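Local coordinates for protein ribosomal RNA small subunit methyltransferase E (Legionella pneumophila, PDB 5O95) that probably methylates the N3 position of a single uridine in 16S ribosomal RNA of the assembled small subunit, using S-adenosyl-L-methionine as methyl donor, at residues 49-54 with 70-75; 76-81 with 145-150. All coordinates share one frame; numbering follows the deposited sequence. Where two conformers were deposited one is given.

How the interactions relate
Going from the N terminus, interaction 1 comes first: residues 49-54 pair with 70-75 and close the beta hairpin formed by strands 51-61 and 64-74 in the N-terminal PUA-like domain. The chain then runs straight on into 76-81, the linker to strand 82-88 of the methyltransferase domain, where interaction 2 closes a much longer loop by meeting 145-150 after helix 124-145. The two contacts follow in series, neither nested nor crossed, with centres about 13 Å apart. They touch through Glu52, whose carboxylate takes a salt bridge from Arg77 and a probable hydrogen bond from Asn148, so that hairpin, linker and helix end meet at the domain junction.

Interaction 1. Residues 49-54 with 70-75; sequences DNKEFT and ASVLEV
The open end of an antiparallel beta hairpin is held here, where strand 51-61 starts beside the end of strand 64-74. Glu52 and Leu73 form a hydrogen-bonded pair: Glu52 N gives a nearly straight bond to Leu73 O (2.8 Å, 176°), and Leu73 N returns one to Glu52 O. Past the strand end, Val75 N still reaches Asn50 O at 2.9 Å, from above the carbonyl plane. At the other end Thr54 O takes Ala70 N at 2.7 Å and, weakly, Ser71 N at 3.4 Å.

Phe53 and Val72, a non-hydrogen-bonded pair, lie side by side and point the same way. Both valine methyls meet the CD2-CE2 bond of the Phe53 ring obliquely, CG1 at CE2 and CG2 at CD2, each 3.5 Å away. On the same face Lys51 and Glu74 run alongside each other; in the conformer modelled here, Lys51 NZ lies 5.0 Å from Glu74 OE2 and pairs with Glu14.

Glu52 rises from the opposite face. Its CG is anti to the carbonyl carbon (chi1 -78°) and the chain is extended beyond, which brings the carboxylate over Val75, with Glu52 OE2 3.7 Å from Val75 CG1. That oxygen turns to partners beyond the hairpin, Arg77 and Asn148. Asn50 ND2 is hydrogen-bonded to Gln149 OE1.

Ala70 and Ser71 both face Thr54, a classic beta bulge at one end of an otherwise regular antiparallel hairpin in the mixed sheet of the PUA-like domain.

Interaction 2. Residues 76-81 with 145-150; sequences NRESPL and CGRNQI
Neither segment is regular. The linker 76-81 leads into strand 82-88, the first strand of the parallel sheet of the SPOUT-clan methyltransferase domain; the loop 145-150 follows helix 124-145 of the same domain, with Gly146 at positive phi (100°) as the first residue out of the helix. The backbones come nearest at Arg77 and Arg147, whose CA atoms are 5.2 Å apart.

The extended Arg77 chain passes across the end of the Gly146 carbonyl. Its CD lies 3.2 Å from Gly146 O, and NH1 bonds to the same oxygen at 2.9 Å, in the carbonyl plane on a lone pair and at the edge of the guanidinium.

Glu78 bends at chi2 (-57°), which turns its carboxylate toward Arg147. Arg147 meets it side-on with two nitrogens, one to each oxygen: NE to Glu78 OE2 at 3.0 Å, close to the guanidinium plane, and NH2 to Glu78 OE1 at 2.6 Å, tilted from that plane. Arg147 NH1 is taken up by the carbonyls of Ala103 and Val107. The side chain of Gln149 crosses Glu78 at about a right angle, its amide stacked on the carboxylate, with Gln149 OE1, also held by Asn50 of the hairpin, 3.6 Å from Glu78 CG.

Two waters complete the join. One accepts from Arg77 N and Asn148 N and donates to Glu78 OE2; the other links Asn76 ND2 to Gln149 OE1. Asn76 OD1 accepts from Glu78 N in an Asx turn.

Arg223 of the second subunit, an S-adenosyl-L-methionine-binding residue, donates to Arg77 O, so this corner borders the dimer interface. With Arg147 on both its oxygens and a water on OE2, Glu78 is probably stabilised as the carboxylate; the contact thus combines a two-nitrogen salt bridge with a charged donor on a backbone carbonyl and bridging water.

Interaction 1. Residues 49-54 with 70-75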
loop_
_atom_site.group_PDB
_atom_site.type_symbol
_atom_site.label_atom_id
_atom_site.label_comp_id
_atom_site.label_asym_id
_atom_site.label_seq_id
_atom_site.Cartn_x
_atom_site.Cartn_y
_atom_site.Cartn_z
ATOM N N ASP B 49 5.863 -3.208 -25.266
ATOM C CA ASP B 49 5.720 -2.071 -26.153
ATOM C C ASP B 49 4.243 -1.823 -26.456
ATOM O O ASP B 49 3.880 -1.377 -27.546
ATOM C CB ASP B 49 6.529 -2.286 -27.435
ATOM C CG ASP B 49 6.729 -1.009 -28.233
ATOM O OD1 ASP B 49 6.792 0.095 -27.639
ATOM O OD2 ASP B 49 6.824 -1.119 -29.472
ATOM N N ASN B 50 3.379 -2.100 -25.465
ATOM C CA ASN B 50 1.958 -1.748 -25.538
ATOM C C ASN B 50 1.220 -2.472 -26.665
ATOM O O ASN B 50 0.265 -1.934 -27.251
ATOM C CB ASN B 50 1.778 -0.234 -25.558
ATOM C CG ASN B 50 2.330 0.390 -24.297
ATOM O OD1 ASN B 50 1.910 0.026 -23.209
ATOM N ND2 ASN B 50 3.312 1.288 -24.435
ATOM N N LYS B 51 1.645 -3.696 -26.965
ATOM C CA LYS B 51 0.886 -4.595 -27.824
ATOM C C LYS B 51 0.473 -5.818 -27.020
ATOM O O LYS B 51 1.276 -6.366 -26.255
ATOM C CB LYS B 51 1.701 -5.031 -29.040
ATOM C CG LYS B 51 1.960 -3.894 -30.007
ATOM C CD LYS B 51 2.812 -4.357 -31.187
ATOM C CE LYS B 51 3.220 -3.180 -32.051
ATOM N NZ LYS B 51 4.117 -3.619 -33.153
ATOM N N GLU B 52 -0.774 -6.243 -27.207
ATOM C CA GLU B 52 -1.312 -7.459 -26.608
ATOM C C GLU B 52 -1.559 -8.473 -27.715
ATOM O O GLU B 52 -2.132 -8.130 -28.756
ATOM C CB GLU B 52 -2.622 -7.175 -25.871
ATOM C CG GLU B 52 -2.403 -6.515 -24.505
ATOM C CD GLU B 52 -3.697 -6.284 -23.760
ATOM O OE1 GLU B 52 -4.769 -6.770 -24.177
ATOM O OE2 GLU B 52 -3.643 -5.623 -22.705
ATOM N N PHE B 53 -1.124 -9.714 -27.490
ATOM C CA PHE B 53 -1.234 -10.792 -28.470
ATOM C C PHE B 53 -2.197 -11.824 -27.905
ATOM O O PHE B 53 -1.917 -12.455 -26.884
ATOM C CB PHE B 53 0.145 -11.388 -28.731
ATOM C CG PHE B 53 1.141 -10.379 -29.230
ATOM C CD1 PHE B 53 1.863 -9.596 -28.323
ATOM C CD2 PHE B 53 1.356 -10.213 -30.600
ATOM C CE1 PHE B 53 2.755 -8.638 -28.773
ATOM C CE2 PHE B 53 2.241 -9.255 -31.064
ATOM C CZ PHE B 53 2.961 -8.477 -30.141
ATOM N N THR B 54 -3.347 -11.980 -28.545
ATOM C CA THR B 54 -4.296 -12.990 -28.103
ATOM C C THR B 54 -3.813 -14.328 -28.615
ATOM O O THR B 54 -3.566 -14.481 -29.819
ATOM C CB THR B 54 -5.693 -12.674 -28.629
ATOM O OG1 THR B 54 -6.105 -11.403 -28.131
ATOM C CG2 THR B 54 -6.695 -13.732 -28.161
ATOM N N ALA B 70 -3.277 -15.508 -32.318
ATOM C CA ALA B 70 -4.464 -15.296 -33.144
ATOM C C ALA B 70 -4.599 -13.854 -33.618
ATOM O O ALA B 70 -5.006 -13.611 -34.764
ATOM C CB ALA B 70 -5.719 -15.688 -32.363
ATOM N N SER B 71 -4.295 -12.884 -32.764
ATOM C CA SER B 71 -4.540 -11.499 -33.124
ATOM C C SER B 71 -3.701 -10.599 -32.231
ATOM O O SER B 71 -3.170 -11.028 -31.196
ATOM C CB SER B 71 -6.027 -11.151 -33.045
ATOM O OG SER B 71 -6.443 -11.240 -31.692
ATOM N N VAL B 72 -3.523 -9.361 -32.690
ATOM C CA VAL B 72 -2.668 -8.369 -32.043
ATOM C C VAL B 72 -3.473 -7.092 -31.847
ATOM O O VAL B 72 -4.250 -6.706 -32.725
ATOM C CB VAL B 72 -1.411 -8.077 -32.892
ATOM C CG1 VAL B 72 -0.427 -7.204 -32.104
ATOM C CG2 VAL B 72 -0.747 -9.368 -33.323
ATOM N N LEU B 73 -3.320 -6.438 -30.688
ATOM C CA LEU B 73 -4.084 -5.224 -30.408
ATOM C C LEU B 73 -3.183 -4.247 -29.673
ATOM O O LEU B 73 -2.493 -4.645 -28.732
ATOM C CB LEU B 73 -5.305 -5.527 -29.531
ATOM C CG LEU B 73 -6.214 -4.328 -29.250
ATOM C CD1 LEU B 73 -6.872 -3.846 -30.550
ATOM C CD2 LEU B 73 -7.292 -4.687 -28.232
ATOM N N GLU B 74 -3.166 -2.990 -30.098
ATOM C CA GLU B 74 -2.414 -1.975 -29.369
ATOM C C GLU B 74 -3.220 -1.539 -28.153
ATOM O O GLU B 74 -4.374 -1.104 -28.286
ATOM C CB GLU B 74 -2.092 -0.791 -30.275
ATOM C CG GLU B 74 -1.342 -1.251 -31.521
ATOM C CD GLU B 74 -0.514 -0.162 -32.172
ATOM O OE1 GLU B 74 -0.594 0.998 -31.724
ATOM O OE2 GLU B 74 0.221 -0.474 -33.136
ATOM N N VAL B 75 -2.619 -1.674 -26.964
ATOM C CA VAL B 75 -3.301 -1.369 -25.707
ATOM C C VAL B 75 -2.297 -0.712 -24.757
ATOM O O VAL B 75 -1.264 -1.307 -24.421
ATOM C CB VAL B 75 -3.911 -2.614 -25.033
ATOM C CG1 VAL B 75 -4.658 -2.217 -23.742
ATOM C CG2 VAL B 75 -4.822 -3.383 -25.959
#

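Interaction 2. Residues 76-81 with 145-150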
loop_
_atom_site.group_PDB
_atom_site.type_symbol
_atom_site.label_atom_id
_atom_site.label_comp_id
_atom_site.label_asym_id
_atom_site.label_seq_id
_atom_site.Cartn_x
_atom_site.Cartn_y
_atom_site.Cartn_z
ATOM N N ASN B 76 -2.597 0.507 -24.324
ATOM C CA ASN B 76 -1.671 1.264 -23.489
ATOM C C ASN B 76 -2.385 1.610 -22.190
ATOM O O ASN B 76 -3.424 2.273 -22.212
ATOM C CB ASN B 76 -1.251 2.537 -24.230
ATOM C CG ASN B 76 -0.149 3.300 -23.516
ATOM O OD1 ASN B 76 -0.266 3.628 -22.330
ATOM N ND2 ASN B 76 0.948 3.558 -24.226
ATOM N N ARG B 77 -1.807 1.181 -21.064
ATOM C CA ARG B 77 -2.351 1.510 -19.747
ATOM C C ARG B 77 -1.358 2.311 -18.927
ATOM O O ARG B 77 -1.381 2.255 -17.689
ATOM C CB ARG B 77 -2.789 0.257 -18.994
ATOM C CG ARG B 77 -3.938 -0.454 -19.661
ATOM C CD ARG B 77 -4.450 -1.643 -18.837
ATOM N NE ARG B 77 -5.602 -2.212 -19.535
ATOM C CZ ARG B 77 -5.513 -3.263 -20.355
ATOM N NH1 ARG B 77 -4.352 -3.891 -20.532
ATOM N NH2 ARG B 77 -6.613 -3.684 -20.988
ATOM N N GLU B 78 -0.517 3.097 -19.599
ATOM C CA GLU B 78 0.469 3.937 -18.936
ATOM C C GLU B 78 -0.134 5.283 -18.537
ATOM O O GLU B 78 -1.022 5.825 -19.206
ATOM C CB GLU B 78 1.667 4.180 -19.858
ATOM C CG GLU B 78 2.392 2.887 -20.250
ATOM C CD GLU B 78 2.872 2.098 -19.038
ATOM O OE1 GLU B 78 3.725 2.638 -18.288
ATOM O OE2 GLU B 78 2.407 0.949 -18.826
ATOM N N SER B 79 0.374 5.836 -17.404
ATOM C CA SER B 79 -0.080 7.140 -16.975
ATOM C C SER B 79 0.645 8.222 -17.770
ATOM O O SER B 79 1.834 8.073 -18.081
ATOM C CB SER B 79 0.241 7.340 -15.496
ATOM O OG SER B 79 -0.027 8.682 -15.133
ATOM N N PRO B 80 -0.049 9.306 -18.109
ATOM C CA PRO B 80 0.624 10.452 -18.745
ATOM C C PRO B 80 1.586 11.177 -17.824
ATOM O O PRO B 80 2.413 11.956 -18.311
ATOM C CB PRO B 80 -0.544 11.363 -19.149
ATOM C CG PRO B 80 -1.621 11.021 -18.178
ATOM C CD PRO B 80 -1.492 9.553 -17.913
ATOM N N LEU B 81 1.479 10.992 -16.511
ATOM C CA LEU B 81 2.453 11.547 -15.588
ATOM C C LEU B 81 3.518 10.483 -15.355
ATOM O O LEU B 81 3.199 9.391 -14.874
ATOM C CB LEU B 81 1.761 11.906 -14.267
ATOM C CG LEU B 81 2.669 12.345 -13.127
ATOM C CD1 LEU B 81 3.225 13.745 -13.405
ATOM C CD2 LEU B 81 1.914 12.350 -11.777
ATOM N N CYS B 145 -1.467 -6.334 -13.384
ATOM C CA CYS B 145 -2.225 -5.086 -13.381
ATOM C C CYS B 145 -2.666 -4.617 -14.767
ATOM O O CYS B 145 -3.530 -3.734 -14.868
ATOM C CB CYS B 145 -1.440 -3.997 -12.614
ATOM S SG CYS B 145 -0.201 -3.144 -13.549
ATOM N N GLY B 146 -2.117 -5.193 -15.832
ATOM C CA GLY B 146 -2.528 -4.823 -17.176
ATOM C C GLY B 146 -1.604 -3.866 -17.900
ATOM O O GLY B 146 -1.869 -3.546 -19.061
ATOM N N ARG B 147 -0.515 -3.411 -17.275
ATOM C CA ARG B 147 0.439 -2.576 -17.997
ATOM C C ARG B 147 1.129 -3.418 -19.045
ATOM O O ARG B 147 1.577 -4.533 -18.760
ATOM C CB ARG B 147 1.530 -2.072 -17.049
ATOM C CG ARG B 147 1.018 -0.949 -16.196
ATOM C CD ARG B 147 2.115 -0.516 -15.240
ATOM N NE ARG B 147 3.081 0.326 -15.943
ATOM C CZ ARG B 147 4.063 0.996 -15.358
ATOM N NH1 ARG B 147 4.190 0.948 -14.027
ATOM N NH2 ARG B 147 4.888 1.749 -16.082
ATOM N N ASN B 148 1.245 -2.853 -20.243
ATOM C CA ASN B 148 1.895 -3.533 -21.358
ATOM C C ASN B 148 3.249 -2.940 -21.688
ATOM O O ASN B 148 3.841 -3.263 -22.735
ATOM C CB ASN B 148 0.974 -3.548 -22.574
ATOM C CG ASN B 148 -0.291 -4.315 -22.306
ATOM O OD1 ASN B 148 -0.246 -5.372 -21.713
ATOM N ND2 ASN B 148 -1.428 -3.786 -22.748
ATOM N N GLN B 149 3.787 -2.158 -20.760
ATOM C CA GLN B 149 5.104 -1.568 -20.831
ATOM C C GLN B 149 5.676 -1.769 -19.445
ATOM O O GLN B 149 4.953 -1.603 -18.459
ATOM C CB GLN B 149 4.985 -0.076 -21.129
ATOM C CG GLN B 149 6.286 0.664 -21.285
ATOM C CD GLN B 149 6.091 2.094 -21.779
ATOM O OE1 GLN B 149 5.124 2.415 -22.484
ATOM N NE2 GLN B 149 7.022 2.967 -21.411
ATOM N N ILE B 150 6.949 -2.155 -19.375
ATOM C CA ILE B 150 7.617 -2.439 -18.109
ATOM C C ILE B 150 8.286 -1.165 -17.607
ATOM O O ILE B 150 8.993 -0.511 -18.373
ATOM C CB ILE B 150 8.696 -3.519 -18.300
ATOM C CG1 ILE B 150 8.153 -4.707 -19.105
ATOM C CG2 ILE B 150 9.279 -3.924 -16.923
ATOM C CD1 ILE B 150 6.985 -5.410 -18.466
HETATM O O HOH W 1 3.699 4.688 -23.250
HETATM O O HOH W 2 0.794 -0.072 -20.844
#